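Local coordinates for protein ketol-acid reductoisomerase (NAD(+)) (uncultured archaeon GZfos26G2, PDB 4XDY) that uses NADH and magnesium ions to isomerise and reduce (S)-2-acetolactate to (R)-2,3-dihydroxy-isovalerate in the biosynthesis of branched-chain amino acids, at residues C34-I40 / K174-W178. Numbering follows the deposited sequence.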
ATOM      1  N   CYS A  34     -17.330 -15.845   5.816  1.00 23.39           N
ATOM      2  CA  CYS A  34     -17.897 -14.730   6.568  1.00 24.03           C
ATOM      3  C   CYS A  34     -19.408 -14.960   6.787  1.00 24.70           C
ATOM      4  O   CYS A  34     -19.924 -14.663   7.876  1.00 25.61           O
ATOM      5  CB  CYS A  34     -17.617 -13.373   5.866  1.00 24.39           C
ATOM      6  SG  CYS A  34     -15.841 -12.988   5.814  1.00 25.44           S
ATOM      7  N   LEU A  35     -20.082 -15.440   5.753  1.00 24.44           N
ATOM      8  CA  LEU A  35     -21.491 -15.726   5.822  1.00 26.25           C
ATOM      9  C   LEU A  35     -21.757 -16.845   6.876  1.00 27.48           C
ATOM     10  O   LEU A  35     -22.624 -16.697   7.746  1.00 27.28           O
ATOM     11  CB  LEU A  35     -22.046 -16.152   4.501  1.00 24.65           C
ATOM     12  CG  LEU A  35     -22.257 -15.019   3.459  1.00 27.20           C
ATOM     13  CD1 LEU A  35     -22.477 -15.645   2.061  1.00 24.48           C
ATOM     14  CD2 LEU A  35     -23.418 -14.113   3.789  1.00 25.07           C
ATOM     15  N   LYS A  36     -20.979 -17.903   6.782  1.00 29.24           N
ATOM     16  CA  LYS A  36     -21.137 -19.018   7.757  1.00 31.84           C
ATOM     17  C   LYS A  36     -20.869 -18.563   9.217  1.00 31.25           C
ATOM     18  O   LYS A  36     -21.654 -18.838  10.119  1.00 33.54           O
ATOM     19  CB  LYS A  36     -20.311 -20.213   7.339  1.00 35.45           C
ATOM     20  CG  LYS A  36     -20.481 -21.356   8.382  1.00 39.23           C
ATOM     21  CD  LYS A  36     -19.932 -22.706   7.952  1.00 43.67           C
ATOM     22  CE  LYS A  36     -18.409 -22.829   7.993  1.00 44.65           C
ATOM     23  NZ  LYS A  36     -17.701 -22.804   9.317  1.00 45.97           N
ATOM     24  N   ASP A  37     -19.845 -17.753   9.423  1.00 31.15           N
ATOM     25  CA  ASP A  37     -19.496 -17.198  10.707  1.00 29.72           C
ATOM     26  C   ASP A  37     -20.572 -16.281  11.273  1.00 32.25           C
ATOM     27  O   ASP A  37     -20.668 -16.188  12.471  1.00 29.88           O
ATOM     28  CB  ASP A  37     -18.164 -16.397  10.684  1.00 31.58           C
ATOM     29  CG  ASP A  37     -16.909 -17.268  10.607  1.00 34.75           C
ATOM     30  OD1 ASP A  37     -17.019 -18.503  10.561  1.00 32.50           O
ATOM     31  OD2 ASP A  37     -15.791 -16.676  10.529  1.00 31.67           O
ATOM     32  N   SER A  38     -21.380 -15.625  10.419  1.00 27.06           N
ATOM     33  CA  SER A  38     -22.479 -14.774  10.795  1.00 29.24           C
ATOM     34  C   SER A  38     -23.774 -15.564  10.942  1.00 31.28           C
ATOM     35  O   SER A  38     -24.787 -14.969  11.184  1.00 32.06           O
ATOM     36  CB  SER A  38     -22.646 -13.669   9.726  1.00 27.26           C
ATOM     37  OG  SER A  38     -21.573 -12.767   9.917  1.00 26.71           O
ATOM     38  N   GLY A  39     -23.735 -16.884  10.807  1.00 30.97           N
ATOM     39  CA  GLY A  39     -24.896 -17.689  11.079  1.00 29.78           C
ATOM     40  C   GLY A  39     -25.734 -17.919   9.887  1.00 32.33           C
ATOM     41  O   GLY A  39     -26.821 -18.431  10.027  1.00 29.33           O
ATOM     42  N   ILE A  40     -25.255 -17.627   8.664  1.00 28.78           N
ATOM     43  CA  ILE A  40     -26.085 -17.870   7.465  1.00 28.07           C
ATOM     44  C   ILE A  40     -25.835 -19.265   6.953  1.00 27.05           C
ATOM     45  O   ILE A  40     -24.724 -19.752   7.031  1.00 33.01           O
ATOM     46  CB  ILE A  40     -25.813 -16.794   6.336  1.00 28.14           C
ATOM     47  CG1 ILE A  40     -25.889 -15.352   6.917  1.00 30.67           C
ATOM     48  CG2 ILE A  40     -26.662 -17.043   5.083  1.00 30.78           C
ATOM     49  CD1 ILE A  40     -27.048 -15.035   7.870  1.00 32.73           C
ATOM     50  N   LYS A 174     -24.381  -6.866   4.987  1.00 22.56           N
ATOM     51  CA  LYS A 174     -24.326  -6.666   6.435  1.00 22.29           C
ATOM     52  C   LYS A 174     -23.813  -7.923   7.159  1.00 21.75           C
ATOM     53  O   LYS A 174     -22.996  -7.825   8.074  1.00 24.06           O
ATOM     54  CB  LYS A 174     -25.725  -6.286   6.971  1.00 22.90           C
ATOM     55  CG  LYS A 174     -25.610  -6.039   8.497  1.00 27.22           C
ATOM     56  CD  LYS A 174     -26.847  -5.538   9.190  1.00 36.06           C
ATOM     57  CE  LYS A 174     -26.463  -5.268  10.666  1.00 34.99           C
ATOM     58  NZ  LYS A 174     -27.557  -4.418  11.138  1.00 37.02           N
ATOM     59  N   ALA A 175     -24.338  -9.074   6.769  1.00 24.20           N
ATOM     60  CA  ALA A 175     -23.890 -10.378   7.314  1.00 22.27           C
ATOM     61  C   ALA A 175     -22.348 -10.597   7.070  1.00 25.35           C
ATOM     62  O   ALA A 175     -21.627 -11.196   7.885  1.00 24.50           O
ATOM     63  CB  ALA A 175     -24.671 -11.488   6.715  1.00 22.61           C
ATOM     64  N   MET A 176     -21.856 -10.074   5.934  1.00 24.62           N
ATOM     65  CA  MET A 176     -20.378 -10.110   5.655  1.00 22.84           C
ATOM     66  C   MET A 176     -19.613  -8.972   6.247  1.00 23.08           C
ATOM     67  O   MET A 176     -18.374  -8.922   6.144  1.00 24.70           O
ATOM     68  CB  MET A 176     -20.114 -10.251   4.135  1.00 22.47           C
ATOM     69  CG  MET A 176     -20.599 -11.569   3.607  1.00 23.28           C
ATOM     70  SD  MET A 176     -20.277 -11.962   1.886  1.00 22.54           S
ATOM     71  CE  MET A 176     -21.362 -10.795   1.064  1.00 22.49           C
ATOM     72  N   HIS A 177     -20.315  -8.080   6.967  1.00 22.82           N
ATOM     73  CA  HIS A 177     -19.712  -6.966   7.715  1.00 24.45           C
ATOM     74  C   HIS A 177     -19.099  -5.848   6.845  1.00 22.70           C
ATOM     75  O   HIS A 177     -18.322  -4.991   7.333  1.00 23.91           O
ATOM     76  CB  HIS A 177     -18.694  -7.456   8.738  1.00 26.33           C
ATOM     77  CG  HIS A 177     -19.267  -8.344   9.825  1.00 26.48           C
ATOM     78  ND1 HIS A 177     -18.523  -8.739  10.912  1.00 28.57           N
ATOM     79  CD2 HIS A 177     -20.490  -8.908   9.986  1.00 28.06           C
ATOM     80  CE1 HIS A 177     -19.266  -9.511  11.702  1.00 29.42           C
ATOM     81  NE2 HIS A 177     -20.440  -9.676  11.138  1.00 27.06           N
ATOM     82  N   TRP A 178     -19.460  -5.833   5.572  1.00 23.14           N
ATOM     83  CA  TRP A 178     -18.950  -4.797   4.655  1.00 19.98           C
ATOM     84  C   TRP A 178     -19.553  -3.445   5.037  1.00 21.55           C
ATOM     85  O   TRP A 178     -18.985  -2.422   4.808  1.00 21.93           O
ATOM     86  CB  TRP A 178     -19.323  -5.092   3.212  1.00 18.96           C
ATOM     87  CG  TRP A 178     -18.767  -6.377   2.600  1.00 18.94           C
ATOM     88  CD1 TRP A 178     -17.952  -7.299   3.190  1.00 20.42           C
ATOM     89  CD2 TRP A 178     -19.105  -6.905   1.326  1.00 19.13           C
ATOM     90  NE1 TRP A 178     -17.763  -8.387   2.369  1.00 19.15           N
ATOM     91  CE2 TRP A 178     -18.436  -8.168   1.206  1.00 21.11           C
ATOM     92  CE3 TRP A 178     -19.899  -6.469   0.284  1.00 20.33           C
ATOM     93  CZ2 TRP A 178     -18.583  -8.979   0.078  1.00 21.32           C
ATOM     94  CZ3 TRP A 178     -20.024  -7.267  -0.823  1.00 21.07           C
ATOM     95  CH2 TRP A 178     -19.361  -8.499  -0.906  1.00 22.24           C
TER
HETATM   96  O   HOH W   1     -22.942 -10.488  11.962  1.00 41.89           O
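L35 overlaps M176 where two helix C-termini of the Rossmann domain meet, each closed by a Schellman motif, with G39 and H177 as the residues of positive phi. The two side chains run at a slant to one another, and the L35 branch atom CD2 lies 3.8 Å from CG of M176. M176 bends at its last torsion (chi3 -69°), which carries CE over one face of the W178 ring, offset toward the rim. The same CD2 also meets the A175 methyl, whose CB faces CD2 of L35 and CG1 of I40, each 4.1 Å away. The pairing illustrates how a carbonyl in the last turn of one helix can be bonded by a side chain from the end of another: A175 of helix 165-175 accepts a hydrogen bond from S38, with OG to O at 2.6 Å. The hydroxyl approaches in the carbonyl plane at a C=O...OG angle of 146°, and S38 also hydrogen-bonds Y145 of helix 138-146, which lies beside the two joined helix ends and whose Y145 ring stacks on H177. A water bridges S38 and H177, lying in the H177 ring plane at its edge, 2.8 Å from NE2, and donating a weak bond to OG of S38.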